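Local coordinates for protein probable starch synthase 4, chloroplastic/amyloplastic (Arabidopsis thaliana, PDB 6GNE) that belongs to the starch synthases, two-domain proteins of the GT-B fold, and binds adenosine-5'-diphosphate and a glycan, at residues D140-H145 / D166-C171; V319-V324 / F396-L401. All blocks are in the same frame, centred on the assembly; numbering follows the deposited sequence.

Contact 1: residues D140-H145 / D166-C171; sequences DIIHCH and DSARIC
Neighbouring parallel strands of the N-terminal Rossmann-like domain meet here, with Ile141, Ile142 and His143 lying beside Arg169, Ile170 and Cys171. Four backbone hydrogen bonds join them. Arg169 N reaches Asp140 O at 2.9 Å, and Ile142 N answers with a bond to Arg169 O. One step on, Cys171 N meets Ile142 O at 2.8 Å and Cys144 N closes the run on Cys171 O. The chain gets from strand 141-145 to strand 169-174 through helices 146-150 and 152-160, making a beta-alpha-beta crossover. On the face turned to helix 152-160, Ile142 CD1 rests on Ala168 CB at 3.9 Å, while Ile170 CD1 touches Ile142 CB at 4.0 Å; Ile170 also packs on Ala153, Tyr156 and Trp157 of that helix. The other face carries His143. Cys171, with SG turned anti to its own N (chi1 -175°), sets that sulfur over the centre of the imidazole, 3.5 Å from SG to the ring centroid. His145 NE2 lies over the opposite face, displaced toward the rim. The ring's rotation is fixed by hydrogen bonds at both nitrogens, ND1 with Tyr494 OH of helix 484-499 and NE2 with Thr173 OG1.

Contact 2: residues V319-V324 / F396-L401; sequences VPQKGV and FEPCGL. With AC1 (4,6-dideoxy-4-{[(1S,4R,5S,6S)-4,5,6-trihydroxy-3-(hydroxymethyl)cyclohex-2-en-1-yl]amino}-alpha-D-glucopyranose), chain C; ADP (adenosine-5'-diphosphate), chain F.
The Phe396 ring has Gln321 lying over one face: CG sits above the ring centre, 3.7 Å from CG to the centroid, in a CH-pi contact, and the carboxamide beyond it stacks with its plane only 24° from the ring plane. Lys244 makes a cation-pi contact with the same ring. The carboxylate of Glu397 is turned more steeply against the Gln321 amide and has Lys322 NZ at its oxygens. Both loops belong to the C-terminal Rossmann-like domain of the GT-B fold, where they follow the adjacent parallel strands 311-317 and 389-392 and line the ligand pocket. Gly323, just after Lys322, is the N-cap of helix 324-336. The backbones are joined by a weak bond from Phe396 N to Gln321 O at 3.5 Å. With CG anti to the backbone N (chi1 173°) and the chain extended beyond it, Gln321 carries NE2 past the phenyl ring to AC1 O2B, 2.9 Å away. Lys322 NZ forms a salt bridge with Glu397, 2.8 Å from OE1, and also bonds ADP O3B at 2.9 Å and the bridging O3A, so one ammonium serves carboxylate and diphosphate together. Glu397 OE1 in turn accepts a hydrogen bond from AC1 O3B at 2.7 Å, while OE2 is tied back to Ser394 OG. The same O3B hydroxyl is also held by the backbone, Cys399 N lying 3.1 Å from AC1 O3B; Gly400 N bonds AC1 O4. Leu401 stands just ahead of helix 402-408, whose N-terminal end would favour a negative phosphate, and Leu401 N points almost straight at ADP O1A, 2.8 Å away with an N-H...O angle of 177°.

Contact 1 and contact 2 belong to the two different Rossmann-like domains of the GT-B fold. Their centres are 29 Å apart and their nearest atoms about 11 Å, with no touch between them. Contact 2 grips ADP and AC1 directly; contact 1 stands behind the same pocket, the His143 side chain about 10 Å from AC1. Its second-shell connection runs through His145, whose ND1 is hydrogen-bonded to His175 NE2, while His175 ND1 bonds AC1. Asp146, next along the chain, also bonds AC1. At the other end of contact 1, the Arg169 side chain is about 4 Å from a glucose unit of a separate glycan, whose pocket includes Asn224.

Contact 1: residues D140-H145 / D166-C171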
loop_
_atom_site.group_PDB
_atom_site.type_symbol
_atom_site.label_atom_id
_atom_site.label_comp_id
_atom_site.label_asym_id
_atom_site.label_seq_id
_atom_site.Cartn_x
_atom_site.Cartn_y
_atom_site.Cartn_z
ATOM N N ASP A 140 4.555 -10.427 21.914
ATOM C CA ASP A 140 5.935 -10.680 21.583
ATOM C C ASP A 140 6.452 -9.655 20.582
ATOM O O ASP A 140 7.623 -9.288 20.651
ATOM C CB ASP A 140 6.083 -12.069 20.961
ATOM C CG ASP A 140 5.593 -13.197 21.876
ATOM O OD1 ASP A 140 6.153 -13.400 22.982
ATOM O OD2 ASP A 140 4.649 -13.899 21.450
ATOM N N ILE A 141 5.586 -9.248 19.624
ATOM C CA ILE A 141 5.911 -8.295 18.536
ATOM C C ILE A 141 4.839 -7.245 18.462
ATOM O O ILE A 141 3.669 -7.566 18.448
ATOM C CB ILE A 141 5.941 -8.968 17.149
ATOM C CG1 ILE A 141 7.039 -10.029 17.050
ATOM C CG2 ILE A 141 6.103 -7.932 16.025
ATOM C CD1 ILE A 141 8.473 -9.508 17.041
ATOM N N ILE A 142 5.242 -5.989 18.406
ATOM C CA ILE A 142 4.363 -4.893 18.023
ATOM C C ILE A 142 4.964 -4.363 16.714
ATOM O O ILE A 142 6.155 -3.947 16.660
ATOM C CB ILE A 142 4.219 -3.790 19.120
ATOM C CG1 ILE A 142 3.543 -4.376 20.363
ATOM C CG2 ILE A 142 3.386 -2.615 18.624
ATOM C CD1 ILE A 142 3.675 -3.522 21.606
ATOM N N HIS A 143 4.142 -4.405 15.658
ATOM C CA HIS A 143 4.556 -4.004 14.325
ATOM C C HIS A 143 3.808 -2.735 13.957
ATOM O O HIS A 143 2.610 -2.765 13.818
ATOM C CB HIS A 143 4.265 -5.152 13.364
ATOM C CG HIS A 143 4.916 -5.017 12.029
ATOM N ND1 HIS A 143 5.133 -6.094 11.208
ATOM C CD2 HIS A 143 5.416 -3.939 11.372
ATOM C CE1 HIS A 143 5.702 -5.687 10.084
ATOM N NE2 HIS A 143 5.892 -4.383 10.164
ATOM N N CYS A 144 4.502 -1.619 13.804
ATOM C CA CYS A 144 3.848 -0.377 13.410
ATOM C C CYS A 144 4.173 0.043 11.956
ATOM O O CYS A 144 5.153 -0.414 11.377
ATOM C CB CYS A 144 4.151 0.719 14.433
ATOM S SG CYS A 144 5.892 1.149 14.688
ATOM N N HIS A 145 3.328 0.886 11.364
ATOM C CA HIS A 145 3.388 1.232 9.912
ATOM C C HIS A 145 3.389 2.738 9.612
ATOM O O HIS A 145 2.462 3.461 9.977
ATOM C CB HIS A 145 2.234 0.563 9.208
ATOM C CG HIS A 145 2.236 -0.919 9.384
ATOM N ND1 HIS A 145 2.777 -1.778 8.445
ATOM C CD2 HIS A 145 1.849 -1.694 10.424
ATOM C CE1 HIS A 145 2.669 -3.023 8.879
ATOM N NE2 HIS A 145 2.118 -2.997 10.081
ATOM N N ASP A 166 6.898 -4.665 28.774
ATOM C CA ASP A 166 8.296 -4.844 28.296
ATOM C C ASP A 166 8.534 -6.227 27.602
ATOM O O ASP A 166 9.680 -6.653 27.383
ATOM C CB ASP A 166 9.281 -4.629 29.463
ATOM C CG ASP A 166 8.905 -5.435 30.727
ATOM O OD1 ASP A 166 8.084 -4.949 31.540
ATOM O OD2 ASP A 166 9.438 -6.553 30.909
ATOM N N SER A 167 7.434 -6.889 27.232
ATOM C CA SER A 167 7.448 -8.197 26.563
ATOM C C SER A 167 7.861 -8.148 25.064
ATOM O O SER A 167 8.405 -9.126 24.534
ATOM C CB SER A 167 6.049 -8.867 26.697
ATOM O OG SER A 167 5.013 -8.142 26.019
ATOM N N ALA A 168 7.600 -7.021 24.396
ATOM C CA ALA A 168 7.625 -6.959 22.946
ATOM C C ALA A 168 8.905 -6.408 22.347
ATOM O O ALA A 168 9.581 -5.579 22.920
ATOM C CB ALA A 168 6.447 -6.146 22.451
ATOM N N ARG A 169 9.218 -6.918 21.168
ATOM C CA ARG A 169 10.099 -6.272 20.200
ATOM C C ARG A 169 9.263 -5.385 19.269
ATOM O O ARG A 169 8.127 -5.732 18.935
ATOM C CB ARG A 169 10.764 -7.319 19.322
ATOM C CG ARG A 169 12.196 -7.644 19.616
ATOM C CD ARG A 169 12.383 -8.483 20.847
ATOM N NE ARG A 169 12.827 -7.652 21.952
ATOM C CZ ARG A 169 14.080 -7.217 22.125
ATOM N NH1 ARG A 169 15.027 -7.475 21.209
ATOM N NH2 ARG A 169 14.384 -6.492 23.214
ATOM N N ILE A 170 9.865 -4.288 18.811
ATOM C CA ILE A 170 9.199 -3.337 17.918
ATOM C C ILE A 170 9.697 -3.526 16.490
ATOM O O ILE A 170 10.910 -3.558 16.228
ATOM C CB ILE A 170 9.403 -1.868 18.378
ATOM C CG1 ILE A 170 9.039 -1.693 19.869
ATOM C CG2 ILE A 170 8.584 -0.903 17.526
ATOM C CD1 ILE A 170 7.679 -2.221 20.243
ATOM N N CYS A 171 8.743 -3.694 15.573
ATOM C CA CYS A 171 9.016 -3.714 14.146
ATOM C C CYS A 171 8.369 -2.479 13.544
ATOM O O CYS A 171 7.231 -2.113 13.876
ATOM C CB CYS A 171 8.468 -4.988 13.509
ATOM S SG CYS A 171 8.842 -5.234 11.743
#

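Contact 2: residues V319-V324 / F396-L401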
loop_
_atom_site.group_PDB
_atom_site.type_symbol
_atom_site.label_atom_id
_atom_site.label_comp_id
_atom_site.label_asym_id
_atom_site.label_seq_id
_atom_site.Cartn_x
_atom_site.Cartn_y
_atom_site.Cartn_z
ATOM N N VAL A 319 -1.095 11.135 -8.577
ATOM C CA VAL A 319 -0.127 12.003 -7.879
ATOM C C VAL A 319 1.214 11.896 -8.607
ATOM O O VAL A 319 1.462 10.912 -9.277
ATOM C CB VAL A 319 0.010 11.586 -6.375
ATOM C CG1 VAL A 319 -1.339 11.705 -5.667
ATOM C CG2 VAL A 319 0.530 10.145 -6.204
ATOM N N PRO A 320 2.099 12.895 -8.471
ATOM C CA PRO A 320 3.378 12.846 -9.218
ATOM C C PRO A 320 4.130 11.539 -9.171
ATOM O O PRO A 320 4.729 11.162 -10.166
ATOM C CB PRO A 320 4.198 13.940 -8.568
ATOM C CG PRO A 320 3.180 14.943 -8.087
ATOM C CD PRO A 320 1.888 14.213 -7.837
ATOM N N GLN A 321 4.089 10.835 -8.037
ATOM C CA GLN A 321 4.810 9.577 -7.891
ATOM C C GLN A 321 4.504 8.594 -9.038
ATOM O O GLN A 321 5.412 7.862 -9.521
ATOM C CB GLN A 321 4.473 8.939 -6.554
ATOM C CG GLN A 321 5.031 7.532 -6.333
ATOM C CD GLN A 321 4.449 6.835 -5.130
ATOM O OE1 GLN A 321 4.021 7.494 -4.186
ATOM N NE2 GLN A 321 4.419 5.485 -5.162
ATOM N N LYS A 322 3.246 8.590 -9.467
ATOM C CA LYS A 322 2.741 7.611 -10.416
ATOM C C LYS A 322 3.024 7.947 -11.900
ATOM O O LYS A 322 2.613 7.201 -12.790
ATOM C CB LYS A 322 1.236 7.448 -10.193
ATOM C CG LYS A 322 0.887 7.024 -8.781
ATOM C CD LYS A 322 1.397 5.613 -8.452
ATOM C CE LYS A 322 0.843 5.128 -7.135
ATOM N NZ LYS A 322 1.544 3.934 -6.623
ATOM N N GLY A 323 3.733 9.048 -12.147
ATOM C CA GLY A 323 4.099 9.452 -13.490
ATOM C C GLY A 323 2.862 9.910 -14.271
ATOM O O GLY A 323 2.538 9.352 -15.311
ATOM N N VAL A 324 2.161 10.901 -13.741
ATOM C CA VAL A 324 0.899 11.328 -14.337
ATOM C C VAL A 324 1.013 11.909 -15.748
ATOM O O VAL A 324 0.052 11.790 -16.523
ATOM C CB VAL A 324 0.125 12.342 -13.468
ATOM C CG1 VAL A 324 -0.588 11.573 -12.347
ATOM C CG2 VAL A 324 1.008 13.493 -12.988
ATOM N N PHE A 396 8.735 6.998 -9.067
ATOM C CA PHE A 396 9.314 6.061 -8.074
ATOM C C PHE A 396 8.195 5.201 -7.467
ATOM O O PHE A 396 7.050 5.575 -7.487
ATOM C CB PHE A 396 10.116 6.812 -6.972
ATOM C CG PHE A 396 9.246 7.555 -5.980
ATOM C CD1 PHE A 396 8.795 8.851 -6.251
ATOM C CD2 PHE A 396 8.861 6.948 -4.771
ATOM C CE1 PHE A 396 7.991 9.539 -5.355
ATOM C CE2 PHE A 396 8.063 7.630 -3.862
ATOM C CZ PHE A 396 7.630 8.930 -4.161
ATOM N N GLU A 397 8.540 4.049 -6.932
ATOM C CA GLU A 397 7.536 3.124 -6.482
ATOM C C GLU A 397 8.147 2.167 -5.425
ATOM O O GLU A 397 8.816 1.186 -5.773
ATOM C CB GLU A 397 6.957 2.358 -7.675
ATOM C CG GLU A 397 5.649 1.649 -7.392
ATOM C CD GLU A 397 4.492 2.596 -7.143
ATOM O OE1 GLU A 397 3.976 2.598 -6.035
ATOM O OE2 GLU A 397 4.079 3.349 -8.042
ATOM N N PRO A 398 7.916 2.464 -4.126
ATOM C CA PRO A 398 8.398 1.646 -3.031
ATOM C C PRO A 398 8.149 0.166 -3.226
ATOM O O PRO A 398 9.048 -0.643 -3.034
ATOM C CB PRO A 398 7.603 2.179 -1.842
ATOM C CG PRO A 398 7.399 3.632 -2.148
ATOM C CD PRO A 398 7.233 3.683 -3.641
ATOM N N CYS A 399 6.918 -0.169 -3.614
ATOM C CA CYS A 399 6.610 -1.513 -4.060
ATOM C C CYS A 399 5.651 -1.515 -5.251
ATOM O O CYS A 399 6.011 -1.920 -6.355
ATOM C CB CYS A 399 6.053 -2.362 -2.949
ATOM S SG CYS A 399 5.743 -4.075 -3.470
ATOM N N GLY A 400 4.429 -1.079 -5.014
ATOM C CA GLY A 400 3.364 -1.221 -5.980
ATOM C C GLY A 400 2.751 -2.612 -5.896
ATOM O O GLY A 400 3.450 -3.632 -5.881
ATOM N N LEU A 401 1.431 -2.633 -5.812
ATOM C CA LEU A 401 0.643 -3.848 -5.768
ATOM C C LEU A 401 -0.169 -4.069 -7.045
ATOM O O LEU A 401 -0.488 -5.221 -7.404
ATOM C CB LEU A 401 -0.297 -3.784 -4.577
ATOM C CG LEU A 401 0.337 -3.560 -3.210
ATOM C CD1 LEU A 401 -0.751 -3.617 -2.144
ATOM C CD2 LEU A 401 1.407 -4.587 -2.905
HETATM C C1 AC1 C . -0.079 6.617 2.607
HETATM O O2 AC1 C . 1.923 6.420 3.962
HETATM C C2 AC1 C . 1.134 5.752 2.964
HETATM C C4A AC1 C . 3.579 0.596 -1.695
HETATM C C3 AC1 C . 1.951 5.384 1.714
HETATM O O3 AC1 C . 3.016 4.532 2.143
HETATM C C4 AC1 C . 1.045 4.710 0.679
HETATM N N4A AC1 C . 1.736 4.240 -0.535
HETATM C C5 AC1 C . -0.061 5.721 0.365
HETATM O O5 AC1 C . -0.811 5.992 1.551
HETATM C C6 AC1 C . -1.072 5.218 -0.650
HETATM C C1B AC1 C . 2.794 3.219 -0.547
HETATM C C2B AC1 C . 3.567 3.122 -1.887
HETATM O O2B AC1 C . 3.278 4.202 -2.795
HETATM C C3B AC1 C . 3.405 1.793 -2.617
HETATM O O3B AC1 C . 4.474 1.712 -3.556
HETATM O O4 AC1 C . 3.318 -0.600 -2.431
HETATM C C5B AC1 C . 2.705 0.702 -0.481
HETATM C C7B AC1 C . 2.308 1.888 -0.008
HETATM C C6B AC1 C . 2.313 -0.551 0.267
HETATM O O6B AC1 C . 3.469 -1.203 0.806
HETATM P PB ADP F . -0.211 3.201 -3.571
HETATM O O1B ADP F . -0.008 2.575 -2.224
HETATM O O2B ADP F . -1.587 3.724 -3.868
HETATM O O3B ADP F . 0.845 4.246 -3.848
HETATM P PA ADP F . -0.120 0.448 -4.428
HETATM O O1A ADP F . 0.033 -0.172 -5.786
HETATM O O2A ADP F . 0.842 -0.059 -3.385
HETATM O O3A ADP F . 0.007 2.036 -4.659
HETATM O "O5'" ADP F . -1.604 0.235 -3.850
HETATM C "C5'" ADP F . -2.766 0.673 -4.555
HETATM C "C4'" ADP F . -4.063 -0.051 -4.146
HETATM O "O4'" ADP F . -5.169 0.862 -4.208
HETATM C "C3'" ADP F . -4.452 -1.168 -5.092
HETATM O "O3'" ADP F . -5.242 -2.107 -4.383
HETATM C "C2'" ADP F . -5.320 -0.481 -6.115
HETATM O "O2'" ADP F . -6.206 -1.369 -6.772
HETATM C "C1'" ADP F . -6.072 0.483 -5.246
HETATM N N9 ADP F . -6.508 1.709 -5.949
HETATM C C8 ADP F . -5.758 2.772 -6.266
HETATM N N7 ADP F . -6.513 3.724 -6.859
HETATM C C5 ADP F . -7.776 3.273 -6.923
HETATM C C6 ADP F . -9.089 3.773 -7.439
HETATM N N6 ADP F . -9.172 4.991 -8.030
HETATM N N1 ADP F . -10.171 2.956 -7.294
HETATM C C2 ADP F . -10.057 1.732 -6.719
HETATM N N3 ADP F . -8.903 1.233 -6.247
HETATM C C4 ADP F . -7.758 1.941 -6.322
#